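Long-range contacts in DUF3209 family protein (Thermus thermophilus, PDB 2EHW), which is of unknown function and folds as a small all-helical protein built along one long C-terminal helix: residues Lys42-Ala47 with Glu55-Ala60; Thr49-Glu54 with Ala93-Ala98. All coordinates share one frame; numbering follows the deposited sequence.

Helix 50-70 takes part in both contacts. In contact 1 its residues 55-60 pack against helix 39-46, and in contact 2 residues 49-54, its N-cap and first turn, meet the long helix 75-115, so it packs against the helix before it in the chain and the one after it, on different sides. The two centres are about 12 Å apart, and the contacts touch through Leu53, whose CD1 sits 3.4 Å from Ala47 CB and equally near Leu44 O. Contact 1 is mostly buried, its centre about 7 Å from the centre of the chain; contact 2 is a surface contact held by an arginine-glutamate pair. With the function unknown, neither contact can be tied to an active site.

Contact 1 (Lys42-Ala47 with Glu55-Ala60); sequences KRLAEA and EALREA
Arg43 starts beside its own backbone N, CG anti to the carbonyl carbon (chi1 -78°), and bends at chi3, which turns its guanidinium edge toward Glu59; Glu59 leaves its helix with a similar first torsion and runs on extended to meet it. The side chains cross at about a right angle, yet their flat ends lie nearly coplanar, 23° apart. The grip is side-on, with two nitrogens converging on one oxygen: Arg43 NE reaches Glu59 OE1 at 2.8 Å, on the syn lone pair of that oxygen, and Arg43 NH1 meets the same OE1 at 3.0 Å, somewhat out of the carboxylate plane. A further bond from Arg43 NH1 to Glu59 OE2 is weak.

Beneath this salt bridge the segment axes come within 8.5 Å and run roughly antiparallel, at 147°. The small Ala56 is consistent with so close an approach: its methyl is directed toward the other helix, with Ala56 CB 3.5 Å from Leu44 CA and 3.7 Å from Leu44 CB. Leu44 sends CD1 toward the start of the next residue, Leu57 N, while its other branch, CD2, lies 4.2 Å from Leu57 CD1 and touches the methyl of Ala60 more loosely. Ala8 of helix 4-16 also packs on Leu44, and Leu57 continues onto Val84 and Leu91 of helix 75-115.

The result is an antiparallel helical hairpin with an apolar inside and a charged outer margin. With two N-H groups on one carboxylate oxygen, the pair probably favours ionised Glu59 and fixes how the guanidinium is turned.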
loop_
_atom_site.group_PDB
_atom_site.type_symbol
_atom_site.label_atom_id
_atom_site.label_comp_id
_atom_site.label_asym_id
_atom_site.label_seq_id
_atom_site.Cartn_x
_atom_site.Cartn_y
_atom_site.Cartn_z
ATOM N N LYS A 42 6.483 -4.110 -8.568
ATOM C CA LYS A 42 6.907 -5.385 -8.005
ATOM C C LYS A 42 7.213 -5.212 -6.528
ATOM O O LYS A 42 6.809 -6.026 -5.704
ATOM C CB LYS A 42 8.152 -5.924 -8.715
ATOM C CG LYS A 42 8.668 -7.212 -8.072
ATOM C CD LYS A 42 9.826 -7.843 -8.830
ATOM C CE LYS A 42 10.205 -9.171 -8.188
ATOM N NZ LYS A 42 11.327 -9.846 -8.890
ATOM N N ARG A 43 7.945 -4.154 -6.198
ATOM C CA ARG A 43 8.283 -3.886 -4.802
ATOM C C ARG A 43 7.017 -3.653 -3.980
ATOM O O ARG A 43 6.954 -4.036 -2.814
ATOM C CB ARG A 43 9.182 -2.656 -4.684
ATOM C CG ARG A 43 10.643 -2.890 -5.038
ATOM C CD ARG A 43 11.486 -1.682 -4.634
ATOM N NE ARG A 43 11.314 -0.545 -5.538
ATOM C CZ ARG A 43 11.809 -0.495 -6.771
ATOM N NH1 ARG A 43 11.612 0.577 -7.531
ATOM N NH2 ARG A 43 12.508 -1.522 -7.246
ATOM N N LEU A 44 6.023 -3.011 -4.593
ATOM C CA LEU A 44 4.756 -2.724 -3.923
ATOM C C LEU A 44 3.977 -4.011 -3.613
ATOM O O LEU A 44 3.576 -4.243 -2.473
ATOM C CB LEU A 44 3.900 -1.790 -4.802
ATOM C CG LEU A 44 2.515 -1.351 -4.300
ATOM C CD1 LEU A 44 2.621 -0.797 -2.890
ATOM C CD2 LEU A 44 1.934 -0.305 -5.246
ATOM N N ALA A 45 3.780 -4.850 -4.628
ATOM C CA ALA A 45 3.045 -6.097 -4.444
ATOM C C ALA A 45 3.669 -7.039 -3.416
ATOM O O ALA A 45 2.958 -7.797 -2.762
ATOM C CB ALA A 45 2.891 -6.823 -5.786
ATOM N N GLU A 46 4.985 -6.984 -3.253
ATOM C CA GLU A 46 5.654 -7.884 -2.320
ATOM C C GLU A 46 6.106 -7.267 -1.001
ATOM O O GLU A 46 6.725 -7.934 -0.176
ATOM C CB GLU A 46 6.830 -8.559 -3.034
ATOM C CG GLU A 46 6.373 -9.389 -4.240
ATOM C CD GLU A 46 7.502 -9.776 -5.173
ATOM O OE1 GLU A 46 8.536 -9.076 -5.183
ATOM O OE2 GLU A 46 7.351 -10.771 -5.918
ATOM N N ALA A 47 5.785 -5.998 -0.786
ATOM C CA ALA A 47 6.171 -5.353 0.458
ATOM C C ALA A 47 5.595 -6.195 1.603
ATOM O O ALA A 47 4.467 -6.695 1.506
ATOM C CB ALA A 47 5.625 -3.931 0.505
ATOM N N GLU A 55 6.379 3.275 1.098
ATOM C CA GLU A 55 7.480 3.714 0.254
ATOM C C GLU A 55 7.258 3.295 -1.197
ATOM O O GLU A 55 7.333 4.126 -2.099
ATOM C CB GLU A 55 8.823 3.164 0.764
ATOM C CG GLU A 55 10.050 3.865 0.160
ATOM C CD GLU A 55 11.372 3.356 0.726
ATOM O OE1 GLU A 55 11.716 2.175 0.500
ATOM O OE2 GLU A 55 12.074 4.135 1.410
ATOM N N ALA A 56 6.972 2.019 -1.429
ATOM C CA ALA A 56 6.736 1.560 -2.793
ATOM C C ALA A 56 5.558 2.296 -3.431
ATOM O O ALA A 56 5.560 2.567 -4.638
ATOM C CB ALA A 56 6.482 0.060 -2.815
ATOM N N LEU A 57 4.552 2.624 -2.623
ATOM C CA LEU A 57 3.380 3.323 -3.148
ATOM C C LEU A 57 3.752 4.734 -3.599
ATOM O O LEU A 57 3.279 5.200 -4.635
ATOM C CB LEU A 57 2.270 3.380 -2.095
ATOM C CG LEU A 57 0.932 3.989 -2.550
ATOM C CD1 LEU A 57 0.492 3.376 -3.879
ATOM C CD2 LEU A 57 -0.126 3.745 -1.483
ATOM N N ARG A 58 4.601 5.403 -2.821
ATOM C CA ARG A 58 5.037 6.754 -3.167
ATOM C C ARG A 58 5.767 6.725 -4.503
ATOM O O ARG A 58 5.620 7.635 -5.328
ATOM C CB ARG A 58 5.936 7.334 -2.064
ATOM C CG ARG A 58 5.155 8.170 -1.043
ATOM C CD ARG A 58 6.059 8.877 -0.035
ATOM N NE ARG A 58 6.250 8.093 1.180
ATOM C CZ ARG A 58 7.360 7.436 1.488
ATOM N NH1 ARG A 58 8.412 7.458 0.674
ATOM N NH2 ARG A 58 7.417 6.750 2.617
ATOM N N GLU A 59 6.540 5.665 -4.719
ATOM C CA GLU A 59 7.263 5.499 -5.976
ATOM C C GLU A 59 6.258 5.408 -7.117
ATOM O O GLU A 59 6.401 6.071 -8.144
ATOM C CB GLU A 59 8.106 4.219 -5.959
ATOM C CG GLU A 59 9.477 4.340 -5.309
ATOM C CD GLU A 59 10.438 3.240 -5.765
ATOM O OE1 GLU A 59 10.367 2.104 -5.242
ATOM O OE2 GLU A 59 11.257 3.515 -6.669
ATOM N N ALA A 60 5.230 4.586 -6.929
ATOM C CA ALA A 60 4.212 4.402 -7.953
ATOM C C ALA A 60 3.460 5.695 -8.246
ATOM O O ALA A 60 3.059 5.936 -9.388
ATOM C CB ALA A 60 3.240 3.308 -7.534
#

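Contact 2 (Thr49-Glu54 with Ala93-Ala98); sequences TLPALE and ALRAEA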
loop_
_atom_site.group_PDB
_atom_site.type_symbol
_atom_site.label_atom_id
_atom_site.label_comp_id
_atom_site.label_asym_id
_atom_site.label_seq_id
_atom_site.Cartn_x
_atom_site.Cartn_y
_atom_site.Cartn_z
ATOM N N THR A 49 6.172 -5.056 5.050
ATOM C CA THR A 49 5.983 -4.158 6.190
ATOM C C THR A 49 5.239 -2.918 5.717
ATOM O O THR A 49 5.314 -2.563 4.547
ATOM C CB THR A 49 7.326 -3.694 6.771
ATOM O OG1 THR A 49 7.947 -2.784 5.848
ATOM C CG2 THR A 49 8.243 -4.883 7.004
ATOM N N LEU A 50 4.535 -2.255 6.626
ATOM C CA LEU A 50 3.783 -1.066 6.262
ATOM C C LEU A 50 4.700 0.014 5.687
ATOM O O LEU A 50 4.433 0.563 4.613
ATOM C CB LEU A 50 3.008 -0.553 7.477
ATOM C CG LEU A 50 1.984 -1.573 7.989
ATOM C CD1 LEU A 50 1.266 -1.030 9.210
ATOM C CD2 LEU A 50 0.994 -1.905 6.887
ATOM N N PRO A 51 5.812 0.311 6.374
ATOM C CA PRO A 51 6.711 1.342 5.840
ATOM C C PRO A 51 7.114 1.055 4.396
ATOM O O PRO A 51 7.032 1.931 3.528
ATOM C CB PRO A 51 7.905 1.291 6.790
ATOM C CG PRO A 51 7.272 0.886 8.097
ATOM C CD PRO A 51 6.302 -0.204 7.664
ATOM N N ALA A 52 7.555 -0.173 4.141
ATOM C CA ALA A 52 7.963 -0.559 2.794
ATOM C C ALA A 52 6.780 -0.448 1.848
ATOM O O ALA A 52 6.937 -0.163 0.661
ATOM C CB ALA A 52 8.503 -1.994 2.786
ATOM N N LEU A 53 5.584 -0.685 2.370
ATOM C CA LEU A 53 4.402 -0.600 1.528
ATOM C C LEU A 53 4.190 0.855 1.100
ATOM O O LEU A 53 4.032 1.143 -0.078
ATOM C CB LEU A 53 3.187 -1.135 2.281
ATOM C CG LEU A 53 2.027 -1.629 1.420
ATOM C CD1 LEU A 53 2.553 -2.431 0.234
ATOM C CD2 LEU A 53 1.105 -2.474 2.278
ATOM N N GLU A 54 4.205 1.768 2.065
ATOM C CA GLU A 54 4.033 3.182 1.769
ATOM C C GLU A 54 5.140 3.679 0.839
ATOM O O GLU A 54 4.872 4.413 -0.105
ATOM C CB GLU A 54 4.042 4.012 3.058
ATOM C CG GLU A 54 3.162 3.455 4.149
ATOM C CD GLU A 54 2.780 4.489 5.191
ATOM O OE1 GLU A 54 3.675 5.150 5.763
ATOM O OE2 GLU A 54 1.566 4.637 5.444
ATOM N N ALA A 93 -3.363 5.774 7.560
ATOM C CA ALA A 93 -4.269 5.656 8.692
ATOM C C ALA A 93 -4.088 4.281 9.344
ATOM O O ALA A 93 -4.051 4.164 10.569
ATOM C CB ALA A 93 -5.712 5.829 8.230
ATOM N N LEU A 94 -3.974 3.246 8.521
ATOM C CA LEU A 94 -3.796 1.901 9.050
ATOM C C LEU A 94 -2.479 1.830 9.837
ATOM O O LEU A 94 -2.409 1.235 10.920
ATOM C CB LEU A 94 -3.782 0.882 7.907
ATOM C CG LEU A 94 -3.872 -0.605 8.281
ATOM C CD1 LEU A 94 -5.263 -0.934 8.849
ATOM C CD2 LEU A 94 -3.613 -1.453 7.027
ATOM N N ARG A 95 -1.440 2.455 9.298
ATOM C CA ARG A 95 -0.142 2.449 9.959
ATOM C C ARG A 95 -0.170 3.195 11.287
ATOM O O ARG A 95 0.421 2.741 12.268
ATOM C CB ARG A 95 0.932 3.057 9.058
ATOM C CG ARG A 95 2.239 3.307 9.794
ATOM C CD ARG A 95 3.333 3.708 8.851
ATOM N NE ARG A 95 4.577 4.023 9.546
ATOM C CZ ARG A 95 5.725 4.292 8.926
ATOM N NH1 ARG A 95 5.780 4.281 7.598
ATOM N NH2 ARG A 95 6.816 4.571 9.630
ATOM N N ALA A 96 -0.855 4.338 11.316
ATOM C CA ALA A 96 -0.954 5.133 12.542
ATOM C C ALA A 96 -1.632 4.307 13.629
ATOM O O ALA A 96 -1.305 4.421 14.820
ATOM C CB ALA A 96 -1.743 6.408 12.281
ATOM N N GLU A 97 -2.577 3.473 13.205
ATOM C CA GLU A 97 -3.313 2.610 14.121
ATOM C C GLU A 97 -2.415 1.539 14.696
ATOM O O GLU A 97 -2.457 1.278 15.900
ATOM C CB GLU A 97 -4.494 1.966 13.408
ATOM C CG GLU A 97 -5.717 2.846 13.382
ATOM C CD GLU A 97 -6.355 2.955 14.748
ATOM O OE1 GLU A 97 -6.850 1.926 15.257
ATOM O OE2 GLU A 97 -6.358 4.067 15.318
ATOM N N ALA A 98 -1.608 0.917 13.842
ATOM C CA ALA A 98 -0.672 -0.112 14.287
ATOM C C ALA A 98 0.299 0.551 15.255
ATOM O O ALA A 98 0.590 0.023 16.332
ATOM C CB ALA A 98 0.099 -0.685 13.094
#
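Glu54 OE1 takes a salt-bridged hydrogen bond of 2.9 Å from Arg95 NH1, and the approach is far from ideal. The nitrogen comes from above the carboxylate plane, 44° out of it, and the N-H...O angle is 135°. Arg95 reaches across because its CG is anti to the backbone N and the chain stays extended as far as NE, with Arg95 CD passing 3.4 Å from Glu54 OE1. Pro51 CG rests over one face of the guanidinium, toward its rim and 3.7 Å from Arg95 NH1. Next to this, Leu50 lays its CD1 against the opposing helix, 3.8 Å from Arg95 CA and 4.1 Å from Ala98 CB. A leucine in place of Arg95 would probably leave Glu54 without its charged mate here and uncover the ring of Pro51.

Thr49 caps this first turn, its OG1 accepting from Ala52 N. Here the segments 50-54 and 93-98 run antiparallel at 162°, their axes 10.7 Å apart, and 93-98 falls in the predicted coiled coil. Glu54 also touches Leu91 and Lys92 of the long helix, while Leu53 turns inward onto Ala12 and Ile13 of helix 4-16.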